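Local structure of endo-1,3-beta-glucanase (3DGT) at residues A[168-171]-A[172-175]; A[216-219]-A[220-224]; A[227-230]-A[231-235]. The protein hydrolyses internal linkages of 1,3-beta-glucans, the chain here being the family 16 catalytic domain of a longer protein. All coordinates share one frame; numbering follows the deposited sequence.

Interaction 1: A[168-171]-A[172-175]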
loop_
_atom_site.group_PDB
_atom_site.type_symbol
_atom_site.label_atom_id
_atom_site.label_comp_id
_atom_site.label_asym_id
_atom_site.label_seq_id
_atom_site.Cartn_x
_atom_site.Cartn_y
_atom_site.Cartn_z
ATOM N N PRO A 168 0.124 9.303 -20.148
ATOM C CA PRO A 168 0.645 7.982 -20.514
ATOM C C PRO A 168 0.284 6.893 -19.513
ATOM O O PRO A 168 0.309 5.699 -19.852
ATOM C CB PRO A 168 2.160 8.200 -20.532
ATOM C CG PRO A 168 2.374 9.370 -19.595
ATOM C CD PRO A 168 1.200 10.261 -19.828
ATOM N N CYS A 169 -0.047 7.286 -18.288
ATOM C CA CYS A 169 -0.388 6.314 -17.271
ATOM C C CYS A 169 -1.898 6.117 -17.100
ATOM O O CYS A 169 -2.337 5.474 -16.147
ATOM C CB CYS A 169 0.346 6.656 -15.972
ATOM S SG CYS A 169 2.145 6.919 -16.307
ATOM N N ASN A 170 -2.683 6.647 -18.042
ATOM C CA ASN A 170 -4.129 6.404 -18.093
ATOM C C ASN A 170 -4.792 6.714 -16.750
ATOM O O ASN A 170 -5.522 5.894 -16.195
ATOM C CB ASN A 170 -4.400 4.947 -18.515
ATOM C CG ASN A 170 -5.884 4.653 -18.760
ATOM O OD1 ASN A 170 -6.662 5.545 -19.089
ATOM N ND2 ASN A 170 -6.268 3.392 -18.604
ATOM N N GLU A 171 -4.521 7.899 -16.217
ATOM C CA GLU A 171 -5.038 8.257 -14.899
ATOM C C GLU A 171 -6.529 8.576 -14.975
ATOM O O GLU A 171 -6.983 9.157 -15.959
ATOM C CB GLU A 171 -4.224 9.412 -14.312
ATOM C CG GLU A 171 -2.739 9.076 -14.113
ATOM C CD GLU A 171 -2.505 7.949 -13.120
ATOM O OE1 GLU A 171 -3.432 7.651 -12.338
ATOM O OE2 GLU A 171 -1.391 7.368 -13.110
ATOM N N THR A 172 -7.308 8.221 -13.955
ATOM C CA THR A 172 -6.832 7.756 -12.646
ATOM C C THR A 172 -6.732 6.244 -12.485
ATOM O O THR A 172 -6.477 5.759 -11.380
ATOM C CB THR A 172 -7.753 8.259 -11.523
ATOM O OG1 THR A 172 -9.092 7.805 -11.769
ATOM C CG2 THR A 172 -7.724 9.790 -11.429
ATOM N N SER A 173 -6.937 5.503 -13.567
ATOM C CA SER A 173 -6.788 4.057 -13.511
ATOM C C SER A 173 -5.344 3.650 -13.236
ATOM O O SER A 173 -5.103 2.710 -12.485
ATOM C CB SER A 173 -7.292 3.408 -14.793
ATOM O OG SER A 173 -8.666 3.687 -14.976
ATOM N N GLY A 174 -4.386 4.370 -13.819
ATOM C CA GLY A 174 -2.980 3.987 -13.702
ATOM C C GLY A 174 -2.685 2.788 -14.584
ATOM O O GLY A 174 -3.569 2.284 -15.284
ATOM N N ILE A 175 -1.435 2.334 -14.557
ATOM C CA ILE A 175 -1.021 1.146 -15.294
ATOM C C ILE A 175 -1.066 -0.005 -14.297
ATOM O O ILE A 175 -0.158 -0.163 -13.476
ATOM C CB ILE A 175 0.392 1.308 -15.903
ATOM C CG1 ILE A 175 0.456 2.567 -16.781
ATOM C CG2 ILE A 175 0.789 0.055 -16.710
ATOM C CD1 ILE A 175 1.862 2.929 -17.272
#

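Interaction 2: A[216-219]-A[220-224]. Unlike the reference sequence in segment 220-224: Gln222 (reference His).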
loop_
_atom_site.group_PDB
_atom_site.type_symbol
_atom_site.label_atom_id
_atom_site.label_comp_id
_atom_site.label_asym_id
_atom_site.label_seq_id
_atom_site.Cartn_x
_atom_site.Cartn_y
_atom_site.Cartn_z
ATOM N N GLN A 216 1.586 -7.892 -12.983
ATOM C CA GLN A 216 1.684 -6.612 -13.671
ATOM C C GLN A 216 3.134 -6.206 -13.820
ATOM O O GLN A 216 3.902 -6.256 -12.859
ATOM C CB GLN A 216 0.902 -5.519 -12.930
ATOM C CG GLN A 216 1.038 -4.116 -13.563
ATOM C CD GLN A 216 0.346 -4.006 -14.920
ATOM O OE1 GLN A 216 -0.819 -4.380 -15.063
ATOM N NE2 GLN A 216 1.061 -3.492 -15.922
ATOM N N THR A 217 3.497 -5.822 -15.038
ATOM C CA THR A 217 4.806 -5.246 -15.305
ATOM C C THR A 217 4.613 -3.889 -15.972
ATOM O O THR A 217 3.724 -3.711 -16.817
ATOM C CB THR A 217 5.672 -6.154 -16.197
ATOM O OG1 THR A 217 5.643 -7.499 -15.702
ATOM C CG2 THR A 217 7.129 -5.678 -16.213
ATOM N N VAL A 218 5.445 -2.940 -15.567
ATOM C CA VAL A 218 5.458 -1.602 -16.150
ATOM C C VAL A 218 6.882 -1.374 -16.634
ATOM O O VAL A 218 7.833 -1.681 -15.928
ATOM C CB VAL A 218 5.050 -0.522 -15.108
ATOM C CG1 VAL A 218 4.965 0.863 -15.752
ATOM C CG2 VAL A 218 3.712 -0.879 -14.450
ATOM N N THR A 219 7.039 -0.863 -17.852
ATOM C CA THR A 219 8.378 -0.547 -18.360
ATOM C C THR A 219 8.501 0.929 -18.688
ATOM O O THR A 219 7.515 1.593 -19.008
ATOM C CB THR A 219 8.757 -1.387 -19.593
ATOM O OG1 THR A 219 7.830 -1.123 -20.649
ATOM C CG2 THR A 219 8.742 -2.875 -19.279
ATOM N N ALA A 220 9.734 1.429 -18.621
ATOM C CA ALA A 220 10.014 2.855 -18.780
ATOM C C ALA A 220 9.557 3.400 -20.118
ATOM O O ALA A 220 9.199 4.575 -20.211
ATOM C CB ALA A 220 11.488 3.127 -18.590
ATOM N N ASN A 221 9.566 2.562 -21.151
ATOM C CA ASN A 221 9.236 3.024 -22.488
ATOM C C ASN A 221 7.729 3.212 -22.697
ATOM O O ASN A 221 7.301 3.617 -23.792
ATOM C CB ASN A 221 9.832 2.089 -23.542
ATOM C CG ASN A 221 9.327 0.675 -23.411
ATOM O OD1 ASN A 221 9.364 0.085 -22.328
ATOM N ND2 ASN A 221 8.853 0.120 -24.510
ATOM N N GLN A 222 6.930 2.940 -21.658
ATOM C CA GLN A 222 5.483 3.199 -21.705
ATOM C C GLN A 222 5.160 4.677 -21.555
ATOM O O GLN A 222 4.007 5.081 -21.680
ATOM C CB GLN A 222 4.723 2.401 -20.640
ATOM C CG GLN A 222 4.656 0.916 -20.931
ATOM C CD GLN A 222 3.776 0.179 -19.944
ATOM O OE1 GLN A 222 2.552 0.183 -20.045
ATOM N NE2 GLN A 222 4.400 -0.463 -18.990
ATOM N N MET A 223 6.175 5.486 -21.265
ATOM C CA MET A 223 5.992 6.928 -21.107
ATOM C C MET A 223 7.268 7.625 -21.572
ATOM O O MET A 223 8.275 6.959 -21.826
ATOM C CB MET A 223 5.660 7.264 -19.642
ATOM C CG MET A 223 6.730 6.823 -18.645
ATOM S SD MET A 223 6.123 6.569 -16.966
ATOM C CE MET A 223 5.430 4.929 -17.114
ATOM N N ASP A 224 7.240 8.952 -21.698
ATOM C CA ASP A 224 8.455 9.660 -22.091
ATOM C C ASP A 224 9.485 9.712 -20.953
ATOM O O ASP A 224 9.156 9.407 -19.796
ATOM C CB ASP A 224 8.164 11.035 -22.738
ATOM C CG ASP A 224 7.562 12.055 -21.783
ATOM O OD1 ASP A 224 7.724 11.941 -20.554
ATOM O OD2 ASP A 224 6.948 13.024 -22.293
#

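Interaction 3: A[227-230]-A[231-235]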
loop_
_atom_site.group_PDB
_atom_site.type_symbol
_atom_site.label_atom_id
_atom_site.label_comp_id
_atom_site.label_asym_id
_atom_site.label_seq_id
_atom_site.Cartn_x
_atom_site.Cartn_y
_atom_site.Cartn_z
ATOM N N THR A 227 8.606 11.885 -17.833
ATOM C CA THR A 227 7.558 11.274 -17.008
ATOM C C THR A 227 8.137 10.161 -16.118
ATOM O O THR A 227 7.833 10.082 -14.919
ATOM C CB THR A 227 6.397 10.762 -17.884
ATOM O OG1 THR A 227 5.811 11.874 -18.575
ATOM C CG2 THR A 227 5.311 10.103 -17.046
ATOM N N TRP A 228 9.000 9.326 -16.694
ATOM C CA TRP A 228 9.624 8.233 -15.941
ATOM C C TRP A 228 10.558 8.770 -14.866
ATOM O O TRP A 228 10.551 8.287 -13.736
ATOM C CB TRP A 228 10.349 7.268 -16.888
ATOM C CG TRP A 228 10.984 6.069 -16.206
ATOM C CD1 TRP A 228 12.315 5.882 -15.956
ATOM C CD2 TRP A 228 10.314 4.905 -15.690
ATOM N NE1 TRP A 228 12.519 4.677 -15.325
ATOM C CE2 TRP A 228 11.308 4.055 -15.151
ATOM C CE3 TRP A 228 8.974 4.493 -15.643
ATOM C CZ2 TRP A 228 10.999 2.818 -14.560
ATOM C CZ3 TRP A 228 8.670 3.257 -15.062
ATOM C CH2 TRP A 228 9.680 2.439 -14.532
ATOM N N THR A 229 11.348 9.775 -15.231
ATOM C CA THR A 229 12.267 10.461 -14.317
ATOM C C THR A 229 11.509 11.067 -13.135
ATOM O O THR A 229 11.902 10.897 -11.977
ATOM C CB THR A 229 13.044 11.583 -15.077
ATOM O OG1 THR A 229 13.830 10.998 -16.120
ATOM C CG2 THR A 229 13.944 12.374 -14.137
ATOM N N ASN A 230 10.440 11.796 -13.438
ATOM C CA ASN A 230 9.634 12.442 -12.408
ATOM C C ASN A 230 9.028 11.414 -11.461
ATOM O O ASN A 230 8.929 11.655 -10.258
ATOM C CB ASN A 230 8.528 13.286 -13.045
ATOM C CG ASN A 230 9.064 14.514 -13.757
ATOM O OD1 ASN A 230 10.202 14.925 -13.538
ATOM N ND2 ASN A 230 8.247 15.098 -14.623
ATOM N N ALA A 231 8.629 10.274 -12.021
ATOM C CA ALA A 231 7.961 9.240 -11.249
ATOM C C ALA A 231 8.913 8.349 -10.465
ATOM O O ALA A 231 8.501 7.771 -9.459
ATOM C CB ALA A 231 7.057 8.393 -12.144
ATOM N N THR A 232 10.166 8.226 -10.907
ATOM C CA THR A 232 11.063 7.217 -10.326
ATOM C C THR A 232 12.460 7.678 -9.924
ATOM O O THR A 232 13.172 6.919 -9.266
ATOM C CB THR A 232 11.220 5.968 -11.235
ATOM O OG1 THR A 232 11.983 6.314 -12.392
ATOM C CG2 THR A 232 9.877 5.431 -11.679
ATOM N N ASN A 233 12.870 8.886 -10.306
ATOM C CA ASN A 233 14.232 9.311 -9.968
ATOM C C ASN A 233 14.342 9.976 -8.599
ATOM O O ASN A 233 14.709 11.144 -8.472
ATOM C CB ASN A 233 14.898 10.157 -11.064
ATOM C CG ASN A 233 16.401 10.308 -10.828
ATOM O OD1 ASN A 233 17.035 9.423 -10.246
ATOM N ND2 ASN A 233 16.959 11.440 -11.236
ATOM N N HIS A 234 14.050 9.185 -7.575
ATOM C CA HIS A 234 14.026 9.630 -6.193
ATOM C C HIS A 234 13.700 8.425 -5.328
ATOM O O HIS A 234 13.301 7.374 -5.840
ATOM C CB HIS A 234 12.959 10.717 -5.985
ATOM C CG HIS A 234 11.652 10.421 -6.654
ATOM N ND1 HIS A 234 10.847 9.371 -6.274
ATOM C CD2 HIS A 234 11.008 11.037 -7.675
ATOM C CE1 HIS A 234 9.767 9.347 -7.033
ATOM N NE2 HIS A 234 9.838 10.348 -7.893
ATOM N N GLY A 235 13.864 8.580 -4.022
ATOM C CA GLY A 235 13.356 7.593 -3.082
ATOM C C GLY A 235 11.839 7.551 -3.053
ATOM O O GLY A 235 11.148 8.395 -3.655
#

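Interaction 1: A[168-171]-A[172-175]
Glu171 folds its side chain back against Thr172 and Gly174. Its CB lies against the start of Thr172, to which Glu171 is joined by a cis peptide; the two CA atoms are accordingly only 2.9 Å apart. With CG anti to the carbonyl carbon (chi1 -61°), the chain bends again at chi2 and brings the carboxylate against Thr172 and Gly174. CD comes within 4.0 Å of Gly174 CA. The two oxygens then diverge: OE1 rests 3.4 Å from Thr172 CA, whereas OE2 lies 3.8 Å from Gly174 CA and accepts a hydrogen bond from the backbone N of Cys161. Shortening this residue to an alanine would probably leave the Cys161 N-H without its carboxylate acceptor and open a gap beside Gly174 CA.

Next to this buried side chain the backbone closes on itself. Gly174 N donates to Asn170 O over 3.0 Å (N-H...O angle 144°), approaching from above the carbonyl plane, and Gly174 CA makes a C-H...O contact of 2.9 Å with Cys169 O. Asn170 has positive phi and, with Glu171, fits a G1 beta bulge. Ile175 CD1 packs 4.1 Å from Cys169 SG, whose disulfide partner is Cys161, so the covalent link and the Glu171 bond tie the loop to the same residue. The stretch is the later part of the loop joining strand 155-160 to strand 175-179: Ile175 opens the second strand, pairs through its backbone with Met159 of the first, and rests its side chain on Gln216 and Val218 of strand 213-219.

Interaction 2: A[216-219]-A[220-224]
In the beta-jelly-roll of glycoside hydrolase family 16, this is the connection between strand 213-219 and helix 225-232, with Thr219 at the strand end bonded to both Asn221 and Gln222 of the short 3-10 segment 220-222. The backbone evidence is the i to i+3 bond of Gln222 N to Thr219 O, 3.0 Å long with an N-H...O angle of 161°. It is nearly straight at the hydrogen, yet the donor stands above the carbonyl plane. Met223 N repeats the spacing more loosely, with a weak bond to Ala220 O. CG of Gln222 is 3.5 Å from Thr219 O, so the start of the Gln222 side chain runs alongside the bonded oxygen.

The apolar side of the turn is built by Val218 and Met223. Val218 puts CG1 anti to its backbone N (chi1 -176°), which brings this methyl to 4.3 Å from Met223 CE. Met223 is buried, and its side chain also packs on Pro168, Cys161, Cys169 and Trp228, joining the strand end to the neighbouring loop and helix. Asp224 is the N-cap: its side chain caps a backbone N of the helix, and OD1 is also hydrogen-bonded to Thr227 OG1.

Thr219 and Asn221 lie side by side and point the same way, each with its first side-chain group between the backbone N and the carbonyl carbon. That shared rotation sets the hydroxyl beside the amide oxygen: Thr219 OG1 donates to Asn221 OD1 at 2.6 Å, a short bond whose donor is tilted 32° from the amide carbonyl plane.

Interaction 3: A[227-230]-A[231-235]
Trp228 and Thr232, one turn apart, and Asn230 with His234 shape the C-terminal end of helix 225-232. Backbone bonds come first. Ala231 N reaches Thr227 O at 3.0 Å, and Asn233 N reaches Thr229 O at 2.8 Å, both i to i+4. Between them the bond of Thr232 N to Trp228 O is weak (N-H...O angle 124°), and Thr232 N also has a weak bond to Thr229 O, so the helix is losing regularity. Asn233 then centres an inverse gamma turn that leads the chain out.

Side-chain donors add to these bonds. Thr232 OG1 donates to Trp228 O over 2.8 Å, giving that carbonyl a second partner besides the weak Thr232 N bond. His234 folds back against the helix end and lends both ring nitrogens as donors. NE2 meets Asn230 O, close to the ring plane, at 2.9 Å, and ND1 meets Gly235 O at 2.8 Å. Two carbonyl partners are consistent with an imidazole protonated on both nitrogens, whose charge the helix's C-terminal carbonyls would probably favour.

The CH-pi contact involves Trp228, swung out with CG anti to the backbone N (chi1 -178°). Its NE1 is hydrogen-bonded to Glu204 OE1, and the indole also packs on Met159. Thr232 meets one face of the indole with both branches: OG1 stands 3.4 Å above the plane, offset toward the rim, while the methyl CG2 sits 3.9 Å from the centroid of the six-membered ring, only 4° off its normal.

In the fold
The three contacts follow one another along the chain and touch pairwise in space. The centres of interactions 1 and 2 lie about 11 Å apart, those of interactions 2 and 3 about 12 Å, and those of interactions 1 and 3 about 16 Å. Pro168 CB touches Met223 CB at 3.7 Å, joining interactions 1 and 2, while Ile175 CG2 sits 3.6 Å from Gln216 NE2. The Trp228 indole of interaction 3 receives Ala220 CB at 3.6 Å from its CE2 and Met223 SD at 3.8 Å from its CE3. Interactions 1 and 3 meet directly through Pro168 CG and Thr227 CG2, 4.0 Å apart. All lie away from the magnesium site of Asp16, Gly66 and Asp269.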